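Side-chain contacts in amidohydrolase (Pseudomonas aeruginosa, PDB 2I5G), which is probably a metallodipeptidase of the membrane dipeptidase (peptidase M19) family, hydrolysing dipeptides: residues V12-I17 and G288-L293; A19-E24 and T86-G91; F26-K31 and F250-G255; V43-G46 and N52-T55. The protein carries 2 engineered substitutions. One frame throughout, in Å; residues are numbered along the deposited sequence.

Contact 1 of 4, residues V12-I17 and G288-L293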
loop_
_atom_site.group_PDB
_atom_site.type_symbol
_atom_site.label_atom_id
_atom_site.label_comp_id
_atom_site.label_asym_id
_atom_site.label_seq_id
_atom_site.Cartn_x
_atom_site.Cartn_y
_atom_site.Cartn_z
ATOM N N VAL A 12 19.502 -3.864 31.006
ATOM C CA VAL A 12 19.879 -4.293 29.669
ATOM C C VAL A 12 18.615 -4.398 28.834
ATOM O O VAL A 12 17.616 -4.984 29.257
ATOM C CB VAL A 12 20.668 -5.645 29.690
ATOM C CG1 VAL A 12 20.823 -6.147 31.120
ATOM C CG2 VAL A 12 19.989 -6.681 28.807
ATOM N N ILE A 13 18.662 -3.801 27.651
ATOM C CA ILE A 13 17.526 -3.792 26.749
ATOM C C ILE A 13 17.969 -4.137 25.345
ATOM O O ILE A 13 19.078 -3.793 24.942
ATOM C CB ILE A 13 16.854 -2.405 26.746
ATOM C CG1 ILE A 13 16.193 -2.164 28.108
ATOM C CG2 ILE A 13 15.852 -2.303 25.602
ATOM C CD1 ILE A 13 15.495 -0.833 28.241
ATOM N N ASP A 14 17.104 -4.825 24.605
ATOM C CA ASP A 14 17.419 -5.208 23.236
ATOM C C ASP A 14 16.393 -4.621 22.292
ATOM O O ASP A 14 15.203 -4.892 22.409
ATOM C CB ASP A 14 17.447 -6.730 23.095
ATOM C CG ASP A 14 17.927 -7.178 21.726
ATOM O OD1 ASP A 14 18.223 -8.383 21.571
ATOM O OD2 ASP A 14 18.005 -6.328 20.807
ATOM N N GLY A 15 16.874 -3.817 21.352
ATOM C CA GLY A 15 16.003 -3.161 20.394
ATOM C C GLY A 15 15.207 -4.048 19.451
ATOM O O GLY A 15 14.215 -3.592 18.882
ATOM N N LEU A 16 15.629 -5.294 19.260
ATOM C CA LEU A 16 14.891 -6.174 18.372
ATOM C C LEU A 16 15.146 -7.662 18.535
ATOM O O LEU A 16 16.288 -8.129 18.493
ATOM C CB LEU A 16 15.150 -5.816 16.916
ATOM C CG LEU A 16 14.047 -6.435 16.056
ATOM C CD1 LEU A 16 12.953 -5.394 15.855
ATOM C CD2 LEU A 16 14.588 -6.888 14.723
ATOM N N ILE A 17 14.054 -8.403 18.686
ATOM C CA ILE A 17 14.107 -9.844 18.834
ATOM C C ILE A 17 12.894 -10.482 18.149
ATOM O O ILE A 17 11.760 -10.079 18.391
ATOM C CB ILE A 17 14.142 -10.236 20.330
ATOM C CG1 ILE A 17 15.506 -9.879 20.919
ATOM C CG2 ILE A 17 13.879 -11.726 20.501
ATOM C CD1 ILE A 17 15.675 -10.266 22.385
ATOM N N GLY A 288 21.015 -15.942 25.916
ATOM C CA GLY A 288 21.632 -16.206 27.204
ATOM C C GLY A 288 23.084 -15.773 27.328
ATOM O O GLY A 288 23.668 -15.841 28.414
ATOM N N GLU A 289 23.671 -15.322 26.225
ATOM C CA GLU A 289 25.063 -14.883 26.231
ATOM C C GLU A 289 25.220 -13.369 26.237
ATOM O O GLU A 289 26.342 -12.863 26.161
ATOM C CB GLU A 289 25.804 -15.446 25.022
ATOM C CG GLU A 289 26.106 -16.922 25.098
ATOM C CD GLU A 289 26.893 -17.390 23.896
ATOM O OE1 GLU A 289 26.288 -17.524 22.813
ATOM O OE2 GLU A 289 28.121 -17.608 24.029
ATOM N N PHE A 290 24.099 -12.653 26.328
ATOM C CA PHE A 290 24.107 -11.190 26.335
ATOM C C PHE A 290 25.246 -10.590 27.171
ATOM O O PHE A 290 25.945 -9.680 26.719
ATOM C CB PHE A 290 22.761 -10.664 26.844
ATOM C CG PHE A 290 22.054 -9.758 25.876
ATOM C CD1 PHE A 290 22.517 -8.467 25.643
ATOM C CD2 PHE A 290 20.933 -10.204 25.177
ATOM C CE1 PHE A 290 21.877 -7.635 24.726
ATOM C CE2 PHE A 290 20.288 -9.382 24.260
ATOM C CZ PHE A 290 20.761 -8.094 24.034
ATOM N N PRO A 291 25.457 -11.098 28.395
ATOM C CA PRO A 291 26.529 -10.570 29.249
ATOM C C PRO A 291 27.948 -10.517 28.671
ATOM O O PRO A 291 28.803 -9.821 29.210
ATOM C CB PRO A 291 26.436 -11.437 30.513
ATOM C CG PRO A 291 25.721 -12.667 30.060
ATOM C CD PRO A 291 24.695 -12.142 29.100
ATOM N N ASN A 292 28.206 -11.232 27.582
ATOM C CA ASN A 292 29.538 -11.205 26.981
ATOM C C ASN A 292 29.764 -9.893 26.242
ATOM O O ASN A 292 30.899 -9.534 25.917
ATOM C CB ASN A 292 29.709 -12.352 25.993
ATOM C CG ASN A 292 29.561 -13.699 26.641
ATOM O OD1 ASN A 292 29.598 -14.726 25.970
ATOM N ND2 ASN A 292 29.388 -13.708 27.953
ATOM N N LEU A 293 28.673 -9.186 25.971
ATOM C CA LEU A 293 28.737 -7.919 25.263
ATOM C C LEU A 293 29.123 -6.798 26.224
ATOM O O LEU A 293 29.765 -5.820 25.838
ATOM C CB LEU A 293 27.386 -7.639 24.603
ATOM C CG LEU A 293 27.299 -6.465 23.628
ATOM C CD1 LEU A 293 28.492 -6.462 22.682
ATOM C CD2 LEU A 293 25.998 -6.571 22.855
#
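The ring of Phe-290 drives its far edge against the carboxylate end of Asp-14, with its CE2 atom 3.5 Å from Asp-14 OD1. The acid lies at the rim of the ring, close to the ring plane, and its carboxylate is turned 73° from that plane. This placement sets the weakly positive ring hydrogens against a carboxylate oxygen. The methylene adds apolar contact beside it, Asp-14 CB lying 3.7 Å from Phe-290 CZ. Two residues earlier, Val-12 CG2 comes obliquely to the ring at 4.4 Å from Phe-290 CD1, a looser apolar touch.

Strand 13-17 belongs to the parallel sheet of a TIM-barrel family, and the chain turns a corner at Gly-15. There Asp-14 closes an Asx turn: its OD2 accepts from Leu-16 N at 3.0 Å, the N-H lying well above the carboxylate plane. CG stands anti to the backbone N (chi1 -173°), which lets one carboxylate serve both the turn and the phenylalanine. OD1 has a further hydrogen-bond partner in Thr-248 OG1, so both oxygens of this buried acid are engaged. Phe-290, near the start of helix 291-299, also packs on His-7 of helix 5-8 and on Met-311 of helix 304-323.

Contact 2 of 4, residues A19-E24 and T86-G91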
loop_
_atom_site.group_PDB
_atom_site.type_symbol
_atom_site.label_atom_id
_atom_site.label_comp_id
_atom_site.label_asym_id
_atom_site.label_seq_id
_atom_site.Cartn_x
_atom_site.Cartn_y
_atom_site.Cartn_z
ATOM N N ALA A 19 12.352 -14.160 17.928
ATOM C CA ALA A 19 12.665 -15.545 18.239
ATOM C C ALA A 19 11.382 -16.350 18.322
ATOM O O ALA A 19 10.305 -15.785 18.495
ATOM C CB ALA A 19 13.402 -15.617 19.564
ATOM N N LYS A 20 11.497 -17.668 18.179
ATOM C CA LYS A 20 10.337 -18.551 18.286
ATOM C C LYS A 20 9.962 -18.460 19.763
ATOM O O LYS A 20 10.812 -18.669 20.627
ATOM C CB LYS A 20 10.733 -19.989 17.941
ATOM C CG LYS A 20 9.579 -20.972 17.897
ATOM C CD LYS A 20 8.830 -20.904 16.578
ATOM C CE LYS A 20 9.643 -21.528 15.448
ATOM N NZ LYS A 20 8.937 -21.490 14.129
ATOM N N TRP A 21 8.709 -18.140 20.060
ATOM C CA TRP A 21 8.292 -18.007 21.452
ATOM C C TRP A 21 7.918 -19.302 22.165
ATOM O O TRP A 21 7.151 -20.114 21.654
ATOM C CB TRP A 21 7.133 -17.015 21.564
ATOM C CG TRP A 21 7.562 -15.579 21.697
ATOM C CD1 TRP A 21 8.609 -14.967 21.062
ATOM C CD2 TRP A 21 6.910 -14.559 22.460
ATOM N NE1 TRP A 21 8.645 -13.629 21.381
ATOM C CE2 TRP A 21 7.611 -13.353 22.236
ATOM C CE3 TRP A 21 5.793 -14.544 23.309
ATOM C CZ2 TRP A 21 7.232 -12.146 22.828
ATOM C CZ3 TRP A 21 5.417 -13.342 23.897
ATOM C CH2 TRP A 21 6.135 -12.162 23.653
ATOM N N ASN A 22 8.492 -19.481 23.350
ATOM C CA ASN A 22 8.235 -20.636 24.200
ATOM C C ASN A 22 8.906 -20.360 25.534
ATOM O O ASN A 22 9.615 -19.367 25.671
ATOM C CB ASN A 22 8.765 -21.932 23.571
ATOM C CG ASN A 22 10.228 -21.859 23.213
ATOM O OD1 ASN A 22 11.084 -21.667 24.075
ATOM N ND2 ASN A 22 10.529 -22.023 21.932
ATOM N N ARG A 23 8.675 -21.217 26.522
ATOM C CA ARG A 23 9.260 -20.998 27.837
ATOM C C ARG A 23 10.782 -21.034 27.834
ATOM O O ARG A 23 11.428 -20.387 28.659
ATOM C CB ARG A 23 8.745 -22.029 28.839
ATOM C CG ARG A 23 9.175 -21.718 30.263
ATOM C CD ARG A 23 8.576 -22.672 31.268
ATOM N NE ARG A 23 8.942 -22.290 32.627
ATOM C CZ ARG A 23 8.411 -21.263 33.284
ATOM N NH1 ARG A 23 7.481 -20.514 32.708
ATOM N NH2 ARG A 23 8.818 -20.982 34.517
ATOM N N GLU A 24 11.357 -21.797 26.913
ATOM C CA GLU A 24 12.801 -21.896 26.853
ATOM C C GLU A 24 13.426 -20.581 26.411
ATOM O O GLU A 24 14.518 -20.228 26.855
ATOM C CB GLU A 24 13.224 -23.028 25.915
ATOM C CG GLU A 24 14.738 -23.178 25.798
ATOM C CD GLU A 24 15.455 -22.997 27.136
ATOM O OE1 GLU A 24 15.222 -23.806 28.063
ATOM O OE2 GLU A 24 16.252 -22.035 27.256
ATOM N N THR A 86 11.859 -10.395 32.901
ATOM C CA THR A 86 12.145 -9.766 31.623
ATOM C C THR A 86 10.914 -9.080 31.073
ATOM O O THR A 86 9.881 -9.710 30.846
ATOM C CB THR A 86 12.638 -10.796 30.593
ATOM O OG1 THR A 86 14.004 -11.119 30.864
ATOM C CG2 THR A 86 12.519 -10.242 29.183
ATOM N N GLY A 87 11.036 -7.782 30.847
ATOM C CA GLY A 87 9.917 -7.033 30.322
ATOM C C GLY A 87 9.815 -7.252 28.835
ATOM O O GLY A 87 10.834 -7.342 28.149
ATOM N N ILE A 88 8.587 -7.346 28.336
ATOM C CA ILE A 88 8.363 -7.554 26.913
ATOM C C ILE A 88 7.552 -6.425 26.306
ATOM O O ILE A 88 6.408 -6.185 26.684
ATOM C CB ILE A 88 7.677 -8.914 26.664
ATOM C CG1 ILE A 88 8.682 -10.030 26.959
ATOM C CG2 ILE A 88 7.175 -9.015 25.226
ATOM C CD1 ILE A 88 8.132 -11.413 26.762
ATOM N N LEU A 89 8.180 -5.725 25.367
ATOM C CA LEU A 89 7.569 -4.597 24.679
ATOM C C LEU A 89 7.194 -4.991 23.249
ATOM O O LEU A 89 8.062 -5.275 22.420
ATOM C CB LEU A 89 8.551 -3.417 24.683
ATOM C CG LEU A 89 8.379 -2.272 23.677
ATOM C CD1 LEU A 89 6.961 -1.748 23.746
ATOM C CD2 LEU A 89 9.393 -1.156 23.963
ATOM N N TYR A 90 5.894 -5.006 22.964
ATOM C CA TYR A 90 5.405 -5.379 21.639
ATOM C C TYR A 90 5.779 -4.412 20.537
ATOM O O TYR A 90 5.594 -3.197 20.678
ATOM C CB TYR A 90 3.883 -5.520 21.641
ATOM C CG TYR A 90 3.374 -6.685 22.442
ATOM C CD1 TYR A 90 4.205 -7.770 22.737
ATOM C CD2 TYR A 90 2.046 -6.732 22.860
ATOM C CE1 TYR A 90 3.723 -8.872 23.422
ATOM C CE2 TYR A 90 1.550 -7.833 23.549
ATOM C CZ TYR A 90 2.393 -8.900 23.824
ATOM O OH TYR A 90 1.902 -10.001 24.484
ATOM N N GLY A 91 6.274 -4.963 19.427
ATOM C CA GLY A 91 6.648 -4.141 18.293
ATOM C C GLY A 91 6.199 -4.691 16.948
ATOM O O GLY A 91 5.984 -5.900 16.790
#
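Segment 19-24 reaches strand 86-92 through Trp-21, whose six-membered ring arrives at Ile-88 and Tyr-90, while the residues around it tie the segment down elsewhere. Ala-19 packs on Leu-25 of the following helix, and Lys-20 is joined by its backbone to Gln-252.

Trp-21 then extends inward, and its outermost carbon does the touching. Trp-21 CH2 lies 3.7 Å from Ile-88 CG2, which meets the indole at its edge and near its plane. The second isoleucine branch follows, with Ile-88 CD1 3.8 Å from Trp-21 CH2, so the ring corner bears on two methyls. Ile-88 presents CG2 anti to its backbone N and CG1 beside it (chi1 -70°), and its side chain comes from the direction opposite to that of the tryptophan. Tyr-90 adds its ring edge, CE1 standing 4.1 Å from Trp-21 CH2.

Next, Asn-22 is the N-cap of helix 23-31, OD1 accepting from Leu-25 N, and Arg-23 bridges to Asp-66. Phe-26 stands edge-to-face with Trp-21, and helix 47-63 contributes Ser-57 and Leu-60.

Across the two segments, therefore, the connection between the strand-to-helix loop and the barrel sheet is wholly apolar: it probably rests on van der Waals packing and the burial of apolar surface, with no hydrogen bond between the segments.

Contact 3 of 4, residues F26-K31 and F250-G255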
loop_
_atom_site.group_PDB
_atom_site.type_symbol
_atom_site.label_atom_id
_atom_site.label_comp_id
_atom_site.label_asym_id
_atom_site.label_seq_id
_atom_site.Cartn_x
_atom_site.Cartn_y
_atom_site.Cartn_z
ATOM N N PHE A 26 12.176 -17.670 27.014
ATOM C CA PHE A 26 12.020 -16.832 28.193
ATOM C C PHE A 26 13.129 -17.066 29.208
ATOM O O PHE A 26 13.675 -16.123 29.770
ATOM C CB PHE A 26 10.659 -17.104 28.827
ATOM C CG PHE A 26 9.503 -16.688 27.968
ATOM C CD1 PHE A 26 8.233 -17.210 28.186
ATOM C CD2 PHE A 26 9.678 -15.758 26.946
ATOM C CE1 PHE A 26 7.153 -16.813 27.398
ATOM C CE2 PHE A 26 8.603 -15.355 26.152
ATOM C CZ PHE A 26 7.340 -15.883 26.380
ATOM N N GLU A 27 13.465 -18.328 29.431
ATOM C CA GLU A 27 14.508 -18.678 30.383
ATOM C C GLU A 27 15.900 -18.230 29.928
ATOM O O GLU A 27 16.755 -17.898 30.751
ATOM C CB GLU A 27 14.484 -20.187 30.629
ATOM C CG GLU A 27 13.164 -20.664 31.200
ATOM C CD GLU A 27 13.050 -22.174 31.235
ATOM O OE1 GLU A 27 12.009 -22.688 31.706
ATOM O OE2 GLU A 27 14.001 -22.845 30.784
ATOM N N ASP A 28 16.120 -18.214 28.620
ATOM C CA ASP A 28 17.408 -17.807 28.070
ATOM C C ASP A 28 17.525 -16.287 28.187
ATOM O O ASP A 28 18.627 -15.731 28.223
ATOM C CB ASP A 28 17.522 -18.263 26.607
ATOM C CG ASP A 28 18.969 -18.453 26.159
ATOM O OD1 ASP A 28 19.763 -19.032 26.933
ATOM O OD2 ASP A 28 19.311 -18.041 25.028
HETATM N N MSE A 29 16.379 -15.616 28.252
HETATM C CA MSE A 29 16.369 -14.171 28.401
HETATM C C MSE A 29 16.799 -13.897 29.834
HETATM O O MSE A 29 17.528 -12.942 30.118
HETATM C CB MSE A 29 14.967 -13.607 28.166
HETATM C CG MSE A 29 14.404 -13.908 26.797
HETATM SE SE MSE A 29 12.754 -12.974 26.456
HETATM C CE MSE A 29 13.161 -12.223 24.717
ATOM N N ARG A 30 16.339 -14.753 30.737
ATOM C CA ARG A 30 16.679 -14.625 32.139
ATOM C C ARG A 30 18.161 -14.947 32.335
ATOM O O ARG A 30 18.867 -14.228 33.048
ATOM C CB ARG A 30 15.803 -15.560 32.971
ATOM C CG ARG A 30 14.354 -15.091 33.131
ATOM C CD ARG A 30 14.248 -13.934 34.119
ATOM N NE ARG A 30 14.883 -12.718 33.620
ATOM C CZ ARG A 30 15.587 -11.874 34.371
ATOM N NH1 ARG A 30 15.756 -12.110 35.668
ATOM N NH2 ARG A 30 16.121 -10.790 33.823
ATOM N N LYS A 31 18.633 -16.012 31.692
ATOM C CA LYS A 31 20.038 -16.394 31.801
ATOM C C LYS A 31 20.969 -15.262 31.366
ATOM O O LYS A 31 22.083 -15.138 31.869
ATOM C CB LYS A 31 20.331 -17.632 30.951
ATOM C CG LYS A 31 21.808 -18.012 30.900
ATOM C CD LYS A 31 22.007 -19.336 30.174
ATOM C CE LYS A 31 23.478 -19.745 30.090
ATOM N NZ LYS A 31 24.284 -18.864 29.190
ATOM N N PHE A 250 17.898 -11.001 17.295
ATOM C CA PHE A 250 17.954 -12.438 17.557
ATOM C C PHE A 250 16.769 -13.159 16.909
ATOM O O PHE A 250 15.614 -12.770 17.101
ATOM C CB PHE A 250 17.933 -12.713 19.063
ATOM C CG PHE A 250 19.297 -12.814 19.686
ATOM C CD1 PHE A 250 20.254 -13.686 19.166
ATOM C CD2 PHE A 250 19.620 -12.059 20.814
ATOM C CE1 PHE A 250 21.512 -13.807 19.758
ATOM C CE2 PHE A 250 20.876 -12.172 21.413
ATOM C CZ PHE A 250 21.823 -13.050 20.882
ATOM N N THR A 251 17.064 -14.210 16.151
ATOM C CA THR A 251 16.038 -14.998 15.469
ATOM C C THR A 251 15.993 -16.400 16.082
ATOM O O THR A 251 15.541 -17.365 15.454
ATOM C CB THR A 251 16.352 -15.120 13.967
ATOM O OG1 THR A 251 17.567 -15.857 13.786
ATOM C CG2 THR A 251 16.524 -13.748 13.354
ATOM N N GLN A 252 16.462 -16.486 17.322
ATOM C CA GLN A 252 16.538 -17.733 18.071
ATOM C C GLN A 252 15.330 -18.671 18.001
ATOM O O GLN A 252 14.212 -18.314 18.384
ATOM C CB GLN A 252 16.856 -17.420 19.528
ATOM C CG GLN A 252 17.409 -18.595 20.286
ATOM C CD GLN A 252 17.880 -18.217 21.668
ATOM O OE1 GLN A 252 18.733 -17.345 21.828
ATOM N NE2 GLN A 252 17.328 -18.876 22.680
ATOM N N GLY A 253 15.580 -19.884 17.511
ATOM C CA GLY A 253 14.533 -20.886 17.409
ATOM C C GLY A 253 13.856 -21.033 16.058
ATOM O O GLY A 253 13.197 -22.036 15.797
ATOM N N HIS A 254 14.011 -20.043 15.190
ATOM C CA HIS A 254 13.373 -20.112 13.885
ATOM C C HIS A 254 14.116 -20.969 12.883
ATOM O O HIS A 254 15.317 -21.206 13.022
ATOM C CB HIS A 254 13.167 -18.706 13.328
ATOM C CG HIS A 254 11.972 -18.012 13.897
ATOM N ND1 HIS A 254 10.699 -18.530 13.796
ATOM C CD2 HIS A 254 11.852 -16.842 14.566
ATOM C CE1 HIS A 254 9.846 -17.707 14.378
ATOM N NE2 HIS A 254 10.520 -16.675 14.853
ATOM N N GLY A 255 13.388 -21.430 11.869
ATOM C CA GLY A 255 13.988 -22.273 10.853
ATOM C C GLY A 255 13.915 -21.766 9.425
ATOM O O GLY A 255 13.802 -20.563 9.174
#
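Asp-28 and Gln-252 meet through a single polar join, Gln-252 NE2 donating to Asp-28 OD2 at 3.2 Å with an N-H...O angle of 146°. The acceptor lies near the amide plane, as an amide N-H prefers, yet from the acid's side the donor stands above the carboxylate plane; the two planes are 63° apart. Gln-252 gets there with CG anti to its backbone N (chi1 -160°) and the chain extended beyond it.

Close packing is confined to the carboxylate and amide ends and the backbone of Val-287 and Gly-288 that both grip. OD2 also accepts from Gly-288 N and Gln-252 OE1 from Val-287 N, so the pair holds two successive backbone N-H groups. Gln-252 OE1 and Asp-28 OD2, both acceptors, come within 3.3 Å of each other, and the two N-H groups on OD2 would offset the cost.

Beyond the amide the loop turns toward solvent. A type II turn from Thr-251 to His-254, closed by His-254 N to Thr-251 O, carries the exposed Gly-253, and Lys-31 is exposed too, though its NZ bonds to Gly-288 O.

Inward, the selenomethionine Met-29 packs on Ile-17 of strand 13-17. The contact thus links helix 23-31, which follows that strand, to the loop between strand 244-246 and helix 256-263.

Contact 4 of 4, residues V43-G46 and N52-T55. Engineered in segment 52-55: Thr-55 (natural residue Ala).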
loop_
_atom_site.group_PDB
_atom_site.type_symbol
_atom_site.label_atom_id
_atom_site.label_comp_id
_atom_site.label_asym_id
_atom_site.label_seq_id
_atom_site.Cartn_x
_atom_site.Cartn_y
_atom_site.Cartn_z
ATOM N N VAL A 43 5.051 -8.601 10.817
ATOM C CA VAL A 43 5.977 -8.194 9.758
ATOM C C VAL A 43 5.267 -8.048 8.407
ATOM O O VAL A 43 5.388 -7.014 7.756
ATOM C CB VAL A 43 7.207 -9.163 9.657
ATOM C CG1 VAL A 43 6.806 -10.539 10.042
ATOM C CG2 VAL A 43 7.795 -9.156 8.251
ATOM N N TRP A 44 4.520 -9.065 7.988
ATOM C CA TRP A 44 3.788 -8.995 6.723
ATOM C C TRP A 44 2.277 -8.962 6.981
ATOM O O TRP A 44 1.505 -8.504 6.136
ATOM C CB TRP A 44 4.111 -10.206 5.834
ATOM C CG TRP A 44 5.479 -10.212 5.171
ATOM C CD1 TRP A 44 6.385 -11.235 5.184
ATOM C CD2 TRP A 44 6.058 -9.181 4.355
ATOM N NE1 TRP A 44 7.485 -10.910 4.430
ATOM C CE2 TRP A 44 7.314 -9.657 3.909
ATOM C CE3 TRP A 44 5.640 -7.901 3.957
ATOM C CZ2 TRP A 44 8.156 -8.899 3.085
ATOM C CZ3 TRP A 44 6.476 -7.149 3.136
ATOM C CH2 TRP A 44 7.722 -7.654 2.711
ATOM N N GLU A 45 1.868 -9.434 8.156
ATOM C CA GLU A 45 0.454 -9.507 8.536
ATOM C C GLU A 45 -0.382 -8.224 8.558
ATOM O O GLU A 45 0.118 -7.137 8.841
ATOM C CB GLU A 45 0.325 -10.204 9.895
ATOM C CG GLU A 45 1.531 -10.052 10.805
ATOM C CD GLU A 45 2.513 -11.201 10.674
ATOM O OE1 GLU A 45 2.148 -12.345 11.022
ATOM O OE2 GLU A 45 3.651 -10.962 10.227
ATOM N N GLY A 46 -1.672 -8.377 8.260
ATOM C CA GLY A 46 -2.586 -7.248 8.263
ATOM C C GLY A 46 -3.118 -7.034 9.668
ATOM O O GLY A 46 -2.539 -7.548 10.626
ATOM N N ASN A 52 -4.087 -11.386 16.194
ATOM C CA ASN A 52 -3.963 -12.783 16.591
ATOM C C ASN A 52 -2.616 -13.074 17.240
ATOM O O ASN A 52 -2.534 -13.816 18.228
ATOM C CB ASN A 52 -4.156 -13.693 15.381
ATOM C CG ASN A 52 -5.607 -13.809 14.969
ATOM O OD1 ASN A 52 -5.919 -14.329 13.898
ATOM N ND2 ASN A 52 -6.506 -13.333 15.825
ATOM N N ASN A 53 -1.560 -12.497 16.678
ATOM C CA ASN A 53 -0.227 -12.696 17.215
ATOM C C ASN A 53 -0.154 -12.112 18.618
ATOM O O ASN A 53 0.544 -12.638 19.485
ATOM C CB ASN A 53 0.819 -12.022 16.327
ATOM C CG ASN A 53 0.961 -12.696 14.980
ATOM O OD1 ASN A 53 0.715 -13.892 14.850
ATOM N ND2 ASN A 53 1.381 -11.935 13.973
ATOM N N ILE A 54 -0.879 -11.020 18.835
ATOM C CA ILE A 54 -0.888 -10.370 20.132
ATOM C C ILE A 54 -1.640 -11.239 21.141
ATOM O O ILE A 54 -1.228 -11.368 22.302
ATOM C CB ILE A 54 -1.523 -8.960 20.029
ATOM C CG1 ILE A 54 -0.621 -8.066 19.173
ATOM C CG2 ILE A 54 -1.717 -8.358 21.412
ATOM C CD1 ILE A 54 -1.090 -6.631 19.055
ATOM N N THR A 55 -2.740 -11.839 20.695
ATOM C CA THR A 55 -3.519 -12.713 21.559
ATOM C C THR A 55 -2.632 -13.888 21.955
ATOM O O THR A 55 -2.543 -14.250 23.130
ATOM C CB THR A 55 -4.784 -13.238 20.835
ATOM O OG1 THR A 55 -5.781 -12.206 20.810
ATOM C CG2 THR A 55 -5.340 -14.476 21.541
#
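The loop that carries the chain from strand 36-40 into helix 47-63, a beta-to-alpha connection of a TIM-barrel family, is pinned to its own helix where Glu-45 meets Asn-53. Asn-53 ND2 donates to Glu-45 OE1 at 3.1 Å with an N-H...O angle of 155°. The oxygen lies almost exactly in the amide plane, whereas the N-H comes down from above the carboxylate plane, and the two side chains cross at about a right angle.

Glu-45 folds back rather than stretching out, its chain bent at chi2 (-94°). That bend delivers the other oxygen to the backbone just before it: OE2 accepts from Val-43 N at 2.8 Å and from Trp-44 N at 3.1 Å. Both donors use the anti side of OE2, from opposite faces of the carboxylate plane. Beside them, Val-43 CG2 covers one face of the Trp-44 indole, toward its rim.

Asn-53 has a second and stronger acceptor in Val-41 O, so its amide nitrogen fastens the helix to the loop at two places. Trp-44 is anchored in turn, NE1 bonding to Trp-261 O.

Three N-H groups therefore converge on one carboxylate, two from the loop backbone and one from the helix. Such a set would favour a charged Glu-45 and would fix the rotation of its end group, making this acid a brace between loop and helix in a region near the surface.

Overall arrangement
Contacts 1, 2 and 3 form one cluster around strand 13-17 and helix 23-31, while contact 4 lies apart. The centres of contacts 2 and 3 are about 8 Å apart, and those of contacts 1 and 3 about 10 Å; helix 23-31 takes part in both 2 and 3. Strand 13-17, used by contact 1, precedes that helix in the chain, and Lys-31 NZ probably bonds to Gly-288 O. Contact 4 reaches the cluster through contact 2, where Ile-54 CG2 lies 3.9 Å from Tyr-90 CE2. The centres of contacts 1 and 4 are about 24 Å apart. Contacts 1 and 2 join loops to the parallel sheet of the presumed dipeptidase barrel, while 3 and 4 join loops to helices.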